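Local atomic coordinates of putative transcriptional regulator, LysR family (Vibrio parahaemolyticus, PDB entry 3OXN), a protein that probably binds DNA and regulates transcription as a LysR-family factor, this fragment being its effector-binding (LysR substrate-binding) domain. Residues Q19-A24 with S205-W210; C74-P79 with D193-W198; M120-D125 with T165-L170. All coordinates share one frame; numbering follows the deposited sequence.

How the interactions relate
The chain has two alpha/beta halves, each built round a five-stranded mixed sheet, as in the periplasmic-binding-protein fold. Interactions 1 and 2 reach the same sheet, centres about 17 Å apart. Strand 194-199 of interaction 2 is followed by helix 206-227 of interaction 1. Interaction 3 lies at the end of two strands of the other sheet, its centre about 16 Å from interaction 2's and about 27 Å from interaction 1's. Along the chain, 3 nests within 2 and 2 within 1. Tyr28 touches both Tyr194 of interaction 2 and Pro167 of interaction 3. In relatives the effector binds in the cleft between the halves, so interactions 2 and 3 probably lie nearer to it than interaction 1 does.

Interaction 1 (Q19-A24 with S205-W210); sequences QTFTIA and SPAQEW
Phe21 packs against Ala207 where helix 206-227 lies beside the first strand of the domain. The fold is the alpha/beta type of periplasmic binding proteins, and this contact joins a helix to its sheet. The ring meets the helix along CD2, CE2 and CZ. CE2 lies 4.0 Å from Ala207 CB, and CZ lies 4.1 Å from Trp210 CZ3. The side chains of Phe21 and Trp210 cross at about a right angle. Gln208 slides past the Phe21 ring in the opposite direction. Its amide plane is turned 72° from that ring, and its OE1 sits in plane at the ring edge, 3.9 Å from CD2. A bend at chi2 (-60°) carries the Gln208 amide back toward the strand. Gln19 is extended, and its amide reaches Ala207 and Gln208. Its OE1 comes 3.8 Å from Ala207 CB, and its NE2 meets Gln208 NE2 at 3.7 Å by packing alone. The two amides are 58° apart in plane. The contact is therefore held by van der Waals packing between the segments.

Further out, backbone bonds to Ser49 and Asn51 of strand 49-54 hold Phe21 in the sheet. Leu211 and Val48 also touch its side chain. The Trp210 indole is fixed at its polar edge, where NE1 hydrogen-bonds to Glu44 OE1.

Interaction 2 (C74-P79 with D193-W198); sequences CRPTGP and DYSMIW
Tyr194, turned at chi1 -112°, lays its ring against the backbone of Cys74, while Ile197, with CG1 beside its own backbone N (chi1 -38°), sends CD1 toward Pro76. These contacts fix the end of strand 71-74 against strand 194-199 in the mixed sheet of one half of the periplasmic-binding-protein fold. Cys74 and Ser195 form an antiparallel hydrogen-bonded pair. Cys74 N donates to Ser195 O at 3.1 Å. Ser195 N donates to Cys74 O at 2.9 Å, with the donor tilted 25° from the carbonyl plane. Ser195 OG adds a weak bond to the same Cys74 oxygen at 3.4 Å. That oxygen thus takes two bonds from one residue.

The Tyr194 ring presents one face to the chain at Cys74. Cys74 CA makes a CH-pi contact 4.0 Å from the ring centroid, and the Arg75 N lies over the same face, offset toward the rim. Tyr28 meets this ring edge-to-face, and Tyr194 OH and Thr26 OG1 share a hydrogen bond at its far end.

After Cys74 the segment leaves the sheet as a loop. The aliphatic part of Arg75 meets the oxygen end of the Asp193 carbonyl, with CG 3.4 Å from Asp193 O. The opposite charges of Arg75 and Asp193 lie near each other but do not touch. Pro76 and Ile197 reach toward each other tip to tip, and Leu60 of helix 60-65 touches the Pro76 ring. Pro76 CD also rests 3.5 Å from Ser195 OG.

Interaction 3 (M120-D125 with T165-L170); sequences MIAISD and TVPADL
Ile121, just past the end of strand 117-120, and Val166, near the end of strand 163-167, lie side by side and point the same way. These are adjacent parallel strands in the second alpha/beta half of the periplasmic-binding-protein fold, each running at its C-terminal end into a helix. As in relatives, such ends probably face the cleft between the halves. Ile121 CB is 3.5 Å from Val166 CG1, and Ile121 CG2 is 3.6 Å from the same methyl. The Ile121 chi1 of -78° turns CG1 to the backbone N side and leaves CG2, the shorter branch, to run along Val166. CG2 also comes near Leu170 CD2.

Ile123 instead slides past Pro167 in the opposite direction, and its CD1 meets Pro167 CD at 3.7 Å. The proline ring is also bordered by backbone, since Pro167 CD lies 3.6 Å from Ile121 O and Pro167 CG lies 3.7 Å from Ala122 O. Between the two isoleucines, Ala122 points its methyl toward the other segment. Its CB touches Pro167 CD and Leu170 CD2, each at 4.1 Å.

The backbone sets the register. Met120, a selenomethionine here, pairs with Thr165 in parallel, their side chains on one face of the sheet. Ile121 N then donates to Thr165 O at 2.9 Å, in a nearly straight bond of 164°. Thr165 OG1 is hydrogen-bonded to Tyr113 OH.

Ser124 is the N-cap of helix 125-134, with a weak bond from Val127 N to its OG. Pro167 is at the N-cap position of helix 168-177. Between these two segments one backbone bond accompanies a buried apolar seam; Thr165 also pairs with Ala119 one step back. This is consistent with the two turns being joined mainly by apolar packing, the polar pairing lying in the strands behind them.

Interaction 1 (Q19-A24 with S205-W210)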
loop_
_atom_site.group_PDB
_atom_site.type_symbol
_atom_site.label_atom_id
_atom_site.label_comp_id
_atom_site.label_asym_id
_atom_site.label_seq_id
_atom_site.Cartn_x
_atom_site.Cartn_y
_atom_site.Cartn_z
ATOM N N GLN A 19 -23.647 -8.289 3.387
ATOM C CA GLN A 19 -23.355 -7.419 2.275
ATOM C C GLN A 19 -21.896 -7.022 2.283
ATOM O O GLN A 19 -21.277 -6.909 3.329
ATOM C CB GLN A 19 -24.224 -6.179 2.409
ATOM C CG GLN A 19 -23.754 -4.983 1.622
ATOM C CD GLN A 19 -24.743 -3.851 1.726
ATOM O OE1 GLN A 19 -25.884 -4.046 2.173
ATOM N NE2 GLN A 19 -24.322 -2.661 1.309
ATOM N N THR A 20 -21.334 -6.807 1.108
ATOM C CA THR A 20 -19.948 -6.349 1.050
ATOM C C THR A 20 -19.814 -4.822 0.862
ATOM O O THR A 20 -20.611 -4.173 0.187
ATOM C CB THR A 20 -19.111 -7.131 0.011
ATOM O OG1 THR A 20 -18.221 -6.224 -0.641
ATOM C CG2 THR A 20 -20.010 -7.785 -1.020
ATOM N N PHE A 21 -18.803 -4.251 1.493
ATOM C CA PHE A 21 -18.613 -2.820 1.438
ATOM C C PHE A 21 -17.327 -2.547 0.698
ATOM O O PHE A 21 -16.310 -3.200 0.938
ATOM C CB PHE A 21 -18.566 -2.228 2.852
ATOM C CG PHE A 21 -19.789 -2.544 3.680
ATOM C CD1 PHE A 21 -19.917 -3.771 4.318
ATOM C CD2 PHE A 21 -20.813 -1.626 3.801
ATOM C CE1 PHE A 21 -21.036 -4.073 5.054
ATOM C CE2 PHE A 21 -21.937 -1.929 4.543
ATOM C CZ PHE A 21 -22.044 -3.160 5.170
ATOM N N THR A 22 -17.395 -1.605 -0.234
ATOM C CA THR A 22 -16.223 -1.113 -0.918
ATOM C C THR A 22 -15.770 0.161 -0.223
ATOM O O THR A 22 -16.516 1.132 -0.138
ATOM C CB THR A 22 -16.547 -0.781 -2.373
ATOM O OG1 THR A 22 -17.128 -1.931 -2.989
ATOM C CG2 THR A 22 -15.291 -0.361 -3.133
ATOM N N ILE A 23 -14.542 0.149 0.268
ATOM C CA ILE A 23 -13.937 1.334 0.839
ATOM C C ILE A 23 -12.742 1.730 0.011
ATOM O O ILE A 23 -11.771 0.987 -0.046
ATOM C CB ILE A 23 -13.414 1.045 2.244
ATOM C CG1 ILE A 23 -14.528 0.455 3.109
ATOM C CG2 ILE A 23 -12.837 2.314 2.855
ATOM C CD1 ILE A 23 -15.646 1.425 3.356
ATOM N N ALA A 24 -12.803 2.885 -0.634
ATOM C CA ALA A 24 -11.628 3.416 -1.333
ATOM C C ALA A 24 -10.761 4.133 -0.317
ATOM O O ALA A 24 -11.214 5.073 0.345
ATOM C CB ALA A 24 -12.042 4.372 -2.451
ATOM N N SER A 205 -28.735 4.804 3.401
ATOM C CA SER A 205 -28.700 3.356 3.472
ATOM C C SER A 205 -28.431 2.908 4.907
ATOM O O SER A 205 -27.406 3.262 5.487
ATOM C CB SER A 205 -27.637 2.792 2.541
ATOM O OG SER A 205 -27.658 1.376 2.582
ATOM N N PRO A 206 -29.363 2.132 5.484
ATOM C CA PRO A 206 -29.237 1.534 6.824
ATOM C C PRO A 206 -27.865 0.890 7.057
ATOM O O PRO A 206 -27.325 1.001 8.164
ATOM C CB PRO A 206 -30.310 0.446 6.821
ATOM C CG PRO A 206 -31.329 0.916 5.824
ATOM C CD PRO A 206 -30.621 1.755 4.811
ATOM N N ALA A 207 -27.323 0.229 6.031
ATOM C CA ALA A 207 -26.025 -0.445 6.131
ATOM C C ALA A 207 -24.847 0.532 6.058
ATOM O O ALA A 207 -23.865 0.391 6.788
ATOM C CB ALA A 207 -25.897 -1.507 5.043
ATOM N N GLN A 208 -24.953 1.518 5.173
ATOM C CA GLN A 208 -23.922 2.538 5.046
ATOM C C GLN A 208 -23.932 3.485 6.251
ATOM O O GLN A 208 -22.873 3.876 6.742
ATOM C CB GLN A 208 -24.066 3.320 3.731
ATOM C CG GLN A 208 -24.010 2.472 2.449
ATOM C CD GLN A 208 -22.697 1.693 2.268
ATOM O OE1 GLN A 208 -21.665 2.048 2.840
ATOM N NE2 GLN A 208 -22.741 0.627 1.462
ATOM N N GLU A 209 -25.113 3.857 6.737
ATOM C CA GLU A 209 -25.177 4.699 7.926
ATOM C C GLU A 209 -24.549 3.926 9.064
ATOM O O GLU A 209 -24.006 4.508 9.994
ATOM C CB GLU A 209 -26.612 5.076 8.287
ATOM C CG GLU A 209 -27.281 6.098 7.383
ATOM C CD GLU A 209 -28.796 6.172 7.616
ATOM O OE1 GLU A 209 -29.324 5.332 8.383
ATOM O OE2 GLU A 209 -29.460 7.068 7.035
ATOM N N TRP A 210 -24.615 2.603 8.991
ATOM C CA TRP A 210 -24.044 1.777 10.047
ATOM C C TRP A 210 -22.527 1.697 9.919
ATOM O O TRP A 210 -21.806 1.921 10.888
ATOM C CB TRP A 210 -24.664 0.370 10.056
ATOM C CG TRP A 210 -23.889 -0.588 10.913
ATOM C CD1 TRP A 210 -24.013 -0.761 12.247
ATOM C CD2 TRP A 210 -22.841 -1.469 10.491
ATOM N NE1 TRP A 210 -23.117 -1.700 12.694
ATOM C CE2 TRP A 210 -22.384 -2.157 11.631
ATOM C CE3 TRP A 210 -22.243 -1.753 9.252
ATOM C CZ2 TRP A 210 -21.366 -3.107 11.586
ATOM C CZ3 TRP A 210 -21.229 -2.702 9.201
ATOM C CH2 TRP A 210 -20.803 -3.368 10.360
#

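Interaction 2 (C74-P79 with D193-W198)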
loop_
_atom_site.group_PDB
_atom_site.type_symbol
_atom_site.label_atom_id
_atom_site.label_comp_id
_atom_site.label_asym_id
_atom_site.label_seq_id
_atom_site.Cartn_x
_atom_site.Cartn_y
_atom_site.Cartn_z
ATOM N N CYS A 74 -9.982 9.544 3.299
ATOM C CA CYS A 74 -8.784 10.249 2.883
ATOM C C CYS A 74 -8.813 11.698 3.318
ATOM O O CYS A 74 -9.665 12.109 4.081
ATOM C CB CYS A 74 -8.697 10.237 1.364
ATOM S SG CYS A 74 -9.942 11.289 0.553
ATOM N N ARG A 75 -7.862 12.468 2.803
ATOM C CA ARG A 75 -7.904 13.922 2.862
ATOM C C ARG A 75 -8.228 14.477 1.472
ATOM O O ARG A 75 -7.337 14.634 0.645
ATOM C CB ARG A 75 -6.554 14.458 3.310
ATOM C CG ARG A 75 -6.611 15.878 3.780
ATOM C CD ARG A 75 -5.236 16.505 3.862
ATOM N NE ARG A 75 -5.065 17.533 2.837
ATOM C CZ ARG A 75 -5.367 18.811 3.025
ATOM N NH1 ARG A 75 -5.846 19.214 4.202
ATOM N NH2 ARG A 75 -5.189 19.683 2.045
ATOM N N PRO A 76 -9.508 14.758 1.199
ATOM C CA PRO A 76 -9.880 15.344 -0.096
ATOM C C PRO A 76 -9.064 16.591 -0.407
ATOM O O PRO A 76 -9.092 17.541 0.377
ATOM C CB PRO A 76 -11.337 15.748 0.106
ATOM C CG PRO A 76 -11.825 14.863 1.178
ATOM C CD PRO A 76 -10.665 14.606 2.092
ATOM N N THR A 77 -8.365 16.593 -1.538
ATOM C CA THR A 77 -7.536 17.737 -1.922
ATOM C C THR A 77 -8.373 18.993 -2.191
ATOM O O THR A 77 -7.847 20.006 -2.639
ATOM C CB THR A 77 -6.628 17.424 -3.160
ATOM O OG1 THR A 77 -7.419 16.883 -4.233
ATOM C CG2 THR A 77 -5.518 16.427 -2.796
ATOM N N GLY A 78 -9.674 18.920 -1.924
ATOM C CA GLY A 78 -10.552 20.070 -2.086
ATOM C C GLY A 78 -11.999 19.798 -1.705
ATOM O O GLY A 78 -12.345 18.684 -1.320
ATOM N N PRO A 79 -12.858 20.821 -1.815
ATOM C CA PRO A 79 -14.296 20.710 -1.536
ATOM C C PRO A 79 -14.930 19.559 -2.311
ATOM O O PRO A 79 -14.651 19.390 -3.493
ATOM C CB PRO A 79 -14.854 22.043 -2.040
ATOM C CG PRO A 79 -13.707 22.983 -1.983
ATOM C CD PRO A 79 -12.480 22.173 -2.261
ATOM N N ASP A 193 -6.661 17.353 8.485
ATOM C CA ASP A 193 -7.588 16.330 8.945
ATOM C C ASP A 193 -8.083 15.372 7.883
ATOM O O ASP A 193 -8.278 15.743 6.717
ATOM C CB ASP A 193 -8.731 16.880 9.821
ATOM C CG ASP A 193 -9.141 18.291 9.452
ATOM O OD1 ASP A 193 -9.471 19.066 10.390
ATOM O OD2 ASP A 193 -9.128 18.616 8.237
ATOM N N TYR A 194 -8.231 14.115 8.312
ATOM C CA TYR A 194 -8.768 13.043 7.487
ATOM C C TYR A 194 -10.275 13.028 7.637
ATOM O O TYR A 194 -10.818 13.629 8.559
ATOM C CB TYR A 194 -8.206 11.694 7.927
ATOM C CG TYR A 194 -7.280 11.041 6.942
ATOM C CD1 TYR A 194 -6.199 11.731 6.416
ATOM C CD2 TYR A 194 -7.475 9.717 6.547
ATOM C CE1 TYR A 194 -5.333 11.126 5.513
ATOM C CE2 TYR A 194 -6.614 9.090 5.650
ATOM C CZ TYR A 194 -5.538 9.801 5.133
ATOM O OH TYR A 194 -4.667 9.201 4.241
ATOM N N SER A 195 -10.935 12.325 6.722
ATOM C CA SER A 195 -12.396 12.286 6.648
ATOM C C SER A 195 -12.954 11.051 5.940
ATOM O O SER A 195 -12.229 10.285 5.327
ATOM C CB SER A 195 -12.943 13.564 5.988
ATOM O OG SER A 195 -11.938 14.271 5.300
HETATM N N MSE A 196 -14.259 10.848 6.084
HETATM C CA MSE A 196 -14.976 9.868 5.297
HETATM C C MSE A 196 -15.645 10.637 4.193
HETATM O O MSE A 196 -16.056 11.777 4.399
HETATM C CB MSE A 196 -16.040 9.193 6.129
HETATM C CG MSE A 196 -15.520 8.232 7.161
HETATM SE SE MSE A 196 -17.041 7.490 8.172
HETATM C CE MSE A 196 -17.836 9.153 8.825
ATOM N N ILE A 197 -15.748 10.029 3.021
ATOM C CA ILE A 197 -16.464 10.654 1.928
ATOM C C ILE A 197 -17.393 9.638 1.308
ATOM O O ILE A 197 -17.011 8.489 1.117
ATOM C CB ILE A 197 -15.502 11.199 0.853
ATOM C CG1 ILE A 197 -14.242 11.797 1.498
ATOM C CG2 ILE A 197 -16.214 12.214 -0.046
ATOM C CD1 ILE A 197 -14.430 13.165 2.078
ATOM N N TRP A 198 -18.615 10.052 0.996
ATOM C CA TRP A 198 -19.552 9.153 0.339
ATOM C C TRP A 198 -20.559 9.876 -0.549
ATOM O O TRP A 198 -20.777 11.078 -0.422
ATOM C CB TRP A 198 -20.275 8.259 1.361
ATOM C CG TRP A 198 -21.153 9.010 2.307
ATOM C CD1 TRP A 198 -22.483 9.219 2.179
ATOM C CD2 TRP A 198 -20.757 9.659 3.522
ATOM N NE1 TRP A 198 -22.949 9.951 3.237
ATOM C CE2 TRP A 198 -21.902 10.235 4.080
ATOM C CE3 TRP A 198 -19.537 9.800 4.201
ATOM C CZ2 TRP A 198 -21.879 10.951 5.275
ATOM C CZ3 TRP A 198 -19.511 10.513 5.390
ATOM C CH2 TRP A 198 -20.674 11.078 5.914
#

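Interaction 3 (M120-D125 with T165-L170)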
loop_
_atom_site.group_PDB
_atom_site.type_symbol
_atom_site.label_atom_id
_atom_site.label_comp_id
_atom_site.label_asym_id
_atom_site.label_seq_id
_atom_site.Cartn_x
_atom_site.Cartn_y
_atom_site.Cartn_z
HETATM N N MSE A 120 9.995 10.104 1.811
HETATM C CA MSE A 120 8.636 10.503 2.178
HETATM C C MSE A 120 7.603 9.417 1.985
HETATM O O MSE A 120 7.222 9.109 0.863
HETATM C CB MSE A 120 8.206 11.726 1.391
HETATM C CG MSE A 120 6.823 12.185 1.757
HETATM SE SE MSE A 120 6.486 14.027 1.203
HETATM C CE MSE A 120 8.175 14.865 1.751
ATOM N N ILE A 121 7.119 8.859 3.083
ATOM C CA ILE A 121 6.250 7.698 2.997
ATOM C C ILE A 121 4.791 8.042 3.272
ATOM O O ILE A 121 4.517 8.919 4.078
ATOM C CB ILE A 121 6.745 6.603 3.956
ATOM C CG1 ILE A 121 7.938 5.893 3.329
ATOM C CG2 ILE A 121 5.633 5.614 4.280
ATOM C CD1 ILE A 121 7.669 5.504 1.895
ATOM N N ALA A 122 3.876 7.393 2.551
ATOM C CA ALA A 122 2.436 7.363 2.852
ATOM C C ALA A 122 1.743 8.713 2.956
ATOM O O ALA A 122 0.632 8.810 3.490
ATOM C CB ALA A 122 2.188 6.552 4.112
ATOM N N ILE A 123 2.407 9.745 2.447
ATOM C CA ILE A 123 1.924 11.116 2.496
ATOM C C ILE A 123 1.259 11.437 1.178
ATOM O O ILE A 123 1.879 11.297 0.123
ATOM C CB ILE A 123 3.110 12.079 2.611
ATOM C CG1 ILE A 123 3.789 11.943 3.980
ATOM C CG2 ILE A 123 2.679 13.502 2.308
ATOM C CD1 ILE A 123 3.005 12.521 5.162
ATOM N N SER A 124 0.010 11.882 1.207
ATOM C CA SER A 124 -0.638 12.287 -0.036
ATOM C C SER A 124 0.003 13.548 -0.643
ATOM O O SER A 124 0.575 14.367 0.074
ATOM C CB SER A 124 -2.111 12.528 0.209
ATOM O OG SER A 124 -2.279 13.527 1.187
ATOM N N ASP A 125 -0.085 13.696 -1.962
ATOM C CA ASP A 125 0.329 14.929 -2.639
ATOM C C ASP A 125 -0.216 16.180 -1.938
ATOM O O ASP A 125 0.529 17.115 -1.637
ATOM C CB ASP A 125 -0.149 14.920 -4.099
ATOM C CG ASP A 125 0.470 13.790 -4.920
ATOM O OD1 ASP A 125 1.701 13.812 -5.182
ATOM O OD2 ASP A 125 -0.283 12.878 -5.320
ATOM N N THR A 165 9.835 10.809 6.517
ATOM C CA THR A 165 8.639 11.531 6.955
ATOM C C THR A 165 7.394 10.687 6.742
ATOM O O THR A 165 7.273 10.007 5.734
ATOM C CB THR A 165 8.454 12.843 6.209
ATOM O OG1 THR A 165 9.572 13.706 6.464
ATOM C CG2 THR A 165 7.161 13.503 6.669
ATOM N N VAL A 166 6.465 10.734 7.687
ATOM C CA VAL A 166 5.273 9.883 7.646
ATOM C C VAL A 166 4.187 10.498 8.499
ATOM O O VAL A 166 4.493 11.215 9.456
ATOM C CB VAL A 166 5.536 8.506 8.271
ATOM C CG1 VAL A 166 6.188 7.569 7.291
ATOM C CG2 VAL A 166 6.353 8.658 9.538
ATOM N N PRO A 167 2.912 10.196 8.180
ATOM C CA PRO A 167 1.811 10.573 9.076
ATOM C C PRO A 167 2.104 10.064 10.491
ATOM O O PRO A 167 2.513 8.907 10.629
ATOM C CB PRO A 167 0.603 9.836 8.482
ATOM C CG PRO A 167 0.947 9.599 7.086
ATOM C CD PRO A 167 2.440 9.395 7.038
ATOM N N ALA A 168 1.900 10.908 11.503
ATOM C CA ALA A 168 2.274 10.608 12.888
ATOM C C ALA A 168 1.998 9.179 13.368
ATOM O O ALA A 168 2.906 8.499 13.858
ATOM C CB ALA A 168 1.610 11.592 13.819
ATOM N N ASP A 169 0.746 8.739 13.231
ATOM C CA ASP A 169 0.268 7.491 13.836
ATOM C C ASP A 169 1.019 6.303 13.281
ATOM O O ASP A 169 1.194 5.289 13.960
ATOM C CB ASP A 169 -1.234 7.281 13.591
ATOM C CG ASP A 169 -2.037 8.577 13.639
ATOM O OD1 ASP A 169 -3.132 8.559 14.244
ATOM O OD2 ASP A 169 -1.591 9.608 13.063
ATOM N N LEU A 170 1.443 6.436 12.029
ATOM C CA LEU A 170 2.160 5.373 11.342
ATOM C C LEU A 170 3.578 5.268 11.877
ATOM O O LEU A 170 4.070 4.171 12.130
ATOM C CB LEU A 170 2.193 5.621 9.838
ATOM C CG LEU A 170 2.931 4.493 9.126
ATOM C CD1 LEU A 170 2.348 3.154 9.547
ATOM C CD2 LEU A 170 2.858 4.655 7.633
#